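Local coordinates for protein ethylbenzene dehydrogenase beta-subunit (Aromatoleum aromaticum, PDB 2IVF) that holds several iron-sulfur clusters and, as in related ferredoxin-like subunits, probably passes electrons along them within its enzyme complex, at residues B[38-41]-B[42-46]; B[30-33]-B[34-37]. All coordinates share one frame; numbering follows the deposited sequence.

Contact 1. Residues B[38-41]-B[42-46]; sequences CKNI and WTKRP. With SF4 (iron/sulfur cluster), chain U.
The ammonium NZ of Lys39 is gripped twice by Thr43, one turn further on: it donates to the hydroxyl Thr43 OG1 at 2.7 Å and to the carbonyl Thr43 O at 2.7 Å. A third acceptor, Met51 O, which Thr43 OG1 also meets in a hydrogen bond, belongs to the chain that returns past the helix end. The lysine chain crosses the threonine at about a right angle, and a bend at its last torsion (chi4 71°) turns NZ in between the two oxygens. Because Thr43 is the first residue to leave helical geometry, the grip lies exactly where helix 33-42 ends.

Asn40 OD1 takes a bond from Lys44 NZ at 3.2 Å, tilted from the amide plane. Asn135 of the alpha-subunit bonds to both groups, while Asn40 ND2 turns back to Val36 O.

On the cluster side, Cys38 SG binds an iron (FE2) at 2.3 Å and lies at the edge of the Trp42 indole. Trp42 CD1 reaches the cluster sulfide S3 at 3.6 Å. Ile41 CG2 sits over the six-membered ring, 3.3 Å from its centroid and 7° off the normal, a close CH-pi contact; Trp53 also packs on this indole.

Surrounded by carbonyls at the negative end of a helix dipole, the buried Lys39 is probably kept charged, and the indole probably helps shield the cluster.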
loop_
_atom_site.group_PDB
_atom_site.type_symbol
_atom_site.label_atom_id
_atom_site.label_comp_id
_atom_site.label_asym_id
_atom_site.label_seq_id
_atom_site.Cartn_x
_atom_site.Cartn_y
_atom_site.Cartn_z
ATOM N N CYS B 38 14.639 5.875 -1.076
ATOM C CA CYS B 38 16.075 5.604 -0.991
ATOM C C CYS B 38 16.506 4.527 -1.956
ATOM O O CYS B 38 17.510 4.697 -2.671
ATOM C CB CYS B 38 16.448 5.122 0.401
ATOM S SG CYS B 38 18.226 5.039 0.588
ATOM N N LYS B 39 15.762 3.416 -1.960
ATOM C CA LYS B 39 16.193 2.195 -2.642
ATOM C C LYS B 39 16.303 2.443 -4.133
ATOM O O LYS B 39 17.201 1.931 -4.803
ATOM C CB LYS B 39 15.185 1.072 -2.411
ATOM C CG LYS B 39 15.730 -0.358 -2.698
ATOM C CD LYS B 39 15.760 -1.156 -1.374
ATOM C CE LYS B 39 16.596 -2.364 -1.386
ATOM N NZ LYS B 39 18.034 -2.087 -1.417
ATOM N N ASN B 40 15.353 3.215 -4.639
ATOM C CA ASN B 40 15.236 3.441 -6.066
ATOM C C ASN B 40 16.190 4.468 -6.616
ATOM O O ASN B 40 16.271 4.626 -7.832
ATOM C CB ASN B 40 13.768 3.713 -6.440
ATOM C CG ASN B 40 12.965 2.421 -6.461
ATOM O OD1 ASN B 40 12.982 1.696 -7.468
ATOM N ND2 ASN B 40 12.364 2.071 -5.323
ATOM N N ILE B 41 16.937 5.145 -5.747
ATOM C CA ILE B 41 18.132 5.855 -6.190
ATOM C C ILE B 41 19.401 5.070 -5.923
ATOM O O ILE B 41 20.201 4.860 -6.849
ATOM C CB ILE B 41 18.279 7.239 -5.537
ATOM C CG1 ILE B 41 16.983 8.013 -5.638
ATOM C CG2 ILE B 41 19.485 8.009 -6.188
ATOM C CD1 ILE B 41 16.885 9.219 -4.698
ATOM N N TRP B 42 19.585 4.620 -4.682
ATOM C CA TRP B 42 20.885 4.166 -4.221
ATOM C C TRP B 42 21.114 2.675 -4.126
ATOM O O TRP B 42 22.283 2.255 -4.168
ATOM C CB TRP B 42 21.257 4.777 -2.858
ATOM C CG TRP B 42 21.017 6.236 -2.792
ATOM C CD1 TRP B 42 20.089 6.851 -2.024
ATOM C CD2 TRP B 42 21.653 7.272 -3.558
ATOM N NE1 TRP B 42 20.110 8.210 -2.240
ATOM C CE2 TRP B 42 21.070 8.494 -3.164
ATOM C CE3 TRP B 42 22.663 7.290 -4.533
ATOM C CZ2 TRP B 42 21.433 9.716 -3.730
ATOM C CZ3 TRP B 42 23.040 8.507 -5.076
ATOM C CH2 TRP B 42 22.432 9.699 -4.676
ATOM N N THR B 43 20.083 1.872 -3.914
ATOM C CA THR B 43 20.362 0.496 -3.502
ATOM C C THR B 43 19.662 -0.536 -4.344
ATOM O O THR B 43 19.098 -1.496 -3.838
ATOM C CB THR B 43 20.117 0.239 -1.968
ATOM O OG1 THR B 43 18.759 0.525 -1.613
ATOM C CG2 THR B 43 21.024 1.113 -1.155
ATOM N N LYS B 44 19.774 -0.353 -5.639
ATOM C CA LYS B 44 19.428 -1.379 -6.604
ATOM C C LYS B 44 20.637 -1.928 -7.373
ATOM O O LYS B 44 20.482 -2.721 -8.289
ATOM C CB LYS B 44 18.362 -0.836 -7.559
ATOM C CG LYS B 44 17.037 -0.795 -6.909
ATOM C CD LYS B 44 15.983 -0.054 -7.721
ATOM C CE LYS B 44 15.675 -0.667 -9.038
ATOM N NZ LYS B 44 14.648 0.187 -9.731
ATOM N N ARG B 45 21.834 -1.482 -7.007
ATOM C CA ARG B 45 23.077 -1.967 -7.574
ATOM C C ARG B 45 23.401 -3.360 -7.039
ATOM O O ARG B 45 23.053 -3.665 -5.902
ATOM C CB ARG B 45 24.207 -1.014 -7.169
ATOM C CG ARG B 45 24.052 0.385 -7.720
ATOM C CD ARG B 45 25.119 1.314 -7.206
ATOM N NE ARG B 45 24.785 1.787 -5.881
ATOM C CZ ARG B 45 25.469 1.495 -4.779
ATOM N NH1 ARG B 45 26.568 0.749 -4.828
ATOM N NH2 ARG B 45 25.051 1.978 -3.626
ATOM N N PRO B 46 24.032 -4.223 -7.851
ATOM C CA PRO B 46 24.444 -5.551 -7.347
ATOM C C PRO B 46 25.227 -5.440 -6.040
ATOM O O PRO B 46 26.138 -4.616 -5.921
ATOM C CB PRO B 46 25.322 -6.108 -8.478
ATOM C CG PRO B 46 24.879 -5.387 -9.700
ATOM C CD PRO B 46 24.369 -4.049 -9.276
HETATM FE FE1 SF4 U . 20.134 8.268 3.515
HETATM FE FE2 SF4 U . 18.807 6.926 1.687
HETATM FE FE3 SF4 U . 17.535 8.783 3.157
HETATM FE FE4 SF4 U . 19.263 9.606 1.265
HETATM S S1 SF4 U . 17.285 8.500 0.910
HETATM S S2 SF4 U . 19.208 10.345 3.419
HETATM S S3 SF4 U . 20.862 7.914 1.342
HETATM S S4 SF4 U . 18.473 6.770 3.901
HETATM O O HOH W 1 15.392 2.911 -9.674
HETATM O O HOH W 2 20.807 1.735 -7.340
#

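Contact 2. Residues B[30-33]-B[34-37]; sequences GCQT and CTVA. With SF4 (iron/sulfur cluster), chain T.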
loop_
_atom_site.group_PDB
_atom_site.type_symbol
_atom_site.label_atom_id
_atom_site.label_comp_id
_atom_site.label_asym_id
_atom_site.label_seq_id
_atom_site.Cartn_x
_atom_site.Cartn_y
_atom_site.Cartn_z
ATOM N N GLY B 30 3.694 4.102 8.398
ATOM C CA GLY B 30 4.302 2.835 8.035
ATOM C C GLY B 30 4.169 2.472 6.554
ATOM O O GLY B 30 4.211 1.301 6.217
ATOM N N CYS B 31 4.075 3.475 5.691
ATOM C CA CYS B 31 3.820 3.248 4.247
ATOM C C CYS B 31 5.072 2.826 3.496
ATOM O O CYS B 31 4.960 2.444 2.360
ATOM C CB CYS B 31 3.220 4.506 3.589
ATOM S SG CYS B 31 4.414 5.910 3.505
ATOM N N GLN B 32 6.274 2.955 4.082
ATOM C CA GLN B 32 7.533 2.541 3.413
ATOM C C GLN B 32 7.897 3.383 2.154
ATOM O O GLN B 32 8.779 3.005 1.400
ATOM C CB GLN B 32 7.469 1.050 2.975
ATOM C CG GLN B 32 7.114 -0.007 4.059
ATOM C CD GLN B 32 8.272 -0.245 5.028
ATOM O OE1 GLN B 32 9.416 -0.042 4.649
ATOM N NE2 GLN B 32 7.988 -0.652 6.273
ATOM N N THR B 33 7.233 4.512 1.904
ATOM C CA THR B 33 7.612 5.344 0.771
ATOM C C THR B 33 9.052 5.805 0.903
ATOM O O THR B 33 9.804 5.803 -0.079
ATOM C CB THR B 33 6.667 6.531 0.553
ATOM O OG1 THR B 33 5.340 6.057 0.538
ATOM C CG2 THR B 33 6.957 7.227 -0.775
ATOM N N CYS B 34 9.445 6.181 2.119
ATOM C CA CYS B 34 10.808 6.546 2.384
ATOM C C CYS B 34 11.816 5.411 2.047
ATOM O O CYS B 34 12.890 5.681 1.481
ATOM C CB CYS B 34 10.960 7.039 3.827
ATOM S SG CYS B 34 10.295 5.814 5.011
ATOM N N THR B 35 11.418 4.167 2.313
ATOM C CA THR B 35 12.212 2.977 2.006
ATOM C C THR B 35 12.476 2.880 0.517
ATOM O O THR B 35 13.665 2.756 0.062
ATOM C CB THR B 35 11.497 1.746 2.545
ATOM O OG1 THR B 35 11.236 1.980 3.936
ATOM C CG2 THR B 35 12.348 0.446 2.314
ATOM N N VAL B 36 11.410 2.983 -0.238
ATOM C CA VAL B 36 11.518 2.886 -1.707
ATOM C C VAL B 36 12.171 4.118 -2.325
ATOM O O VAL B 36 12.824 3.996 -3.363
ATOM C CB VAL B 36 10.181 2.539 -2.416
ATOM C CG1 VAL B 36 9.491 1.277 -1.774
ATOM C CG2 VAL B 36 9.238 3.740 -2.517
ATOM N N ALA B 37 12.000 5.292 -1.699
ATOM C CA ALA B 37 12.602 6.538 -2.182
ATOM C C ALA B 37 14.108 6.349 -2.192
ATOM O O ALA B 37 14.771 6.573 -3.186
ATOM C CB ALA B 37 12.194 7.759 -1.251
HETATM FE FE1 SF4 T . 6.569 6.939 7.844
HETATM FE FE2 SF4 T . 8.401 6.661 5.823
HETATM FE FE3 SF4 T . 6.871 8.863 6.043
HETATM FE FE4 SF4 T . 5.669 6.585 5.225
HETATM S S1 SF4 T . 7.288 7.699 4.122
HETATM S S2 SF4 T . 4.890 8.086 6.771
HETATM S S3 SF4 T . 6.857 5.103 6.495
HETATM S S4 SF4 T . 8.473 8.140 7.551
#
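The side chains of Gln32 and Thr35 run alongside each other in a common direction, and the hydroxyl Thr35 OG1 donates to Gln32 OE1 at 2.8 Å. The donor stands 34° from the plane of the amide carbonyl. The glutamine folds back to this position through a bend at its second torsion (chi2 -73°). Its amide is fixed at both ends, since OE1 also bonds to Tyr128 OH and NE2 bonds to Val56 O, which leaves little latitude for rotation.

Packing is tightest in the first turn of helix 33-42, for which Gln32 occupies the N-cap position. Val36 N donates to Gln32 O at 3.1 Å and Ala37 N to Thr33 O at 2.8 Å. Val36 CG2 presses against the same Thr33 O at 3.2 Å.

Residues 30-37 belong to the Cys-x-x-Cys-x-x-Cys-x-x-x-Cys motif of bacterial-type ferredoxins, whose first three cysteines hold one 4Fe-4S cluster while the fourth turns to the next. Cys31 SG binds the iron FE4 at 2.2 Å, and Cys34 SG binds FE2 at 2.2 Å. Cys28 and Cys230 line the same pocket and are probably the remaining ligands, as in ferredoxins.

The loop half is looser. Gly30 and Cys31 make no direct contact with residues 34-37; Cys31 and Cys34 meet through the cluster, each binding a different iron. Thr33 N donates to Cys31 SG at 3.5 Å, a nearly straight N-H...S bond that probably tempers the charge on the thiolate. Nor does the helix turn look out on solvent: Leu867 of the alpha-subunit packs on Gln32, Thr35 and Val36, and Cys127 of that subunit packs on Thr33.

In the fold
Both contacts lie on helix 33-42, contact 2 at its start and contact 1 at its end, with centres about 13 Å apart. One short helix thereby serves two clusters: Cys31 and Cys34 in contact 2 bind one, Cys31 from the loop and Cys34 from the helix, and Cys38, a turn later in contact 1, binds the next. Cys34 SG and Cys38 SG are 9.1 Å apart, and the irons they hold, each the FE2 of its cluster, are 11.2 Å apart, a spacing compatible with electron transfer between the clusters. The cysteine motif running from loop into helix probably helps to set this spacing. The alpha-subunit packs against both contacts, so the helix also belongs to the interface between subunits.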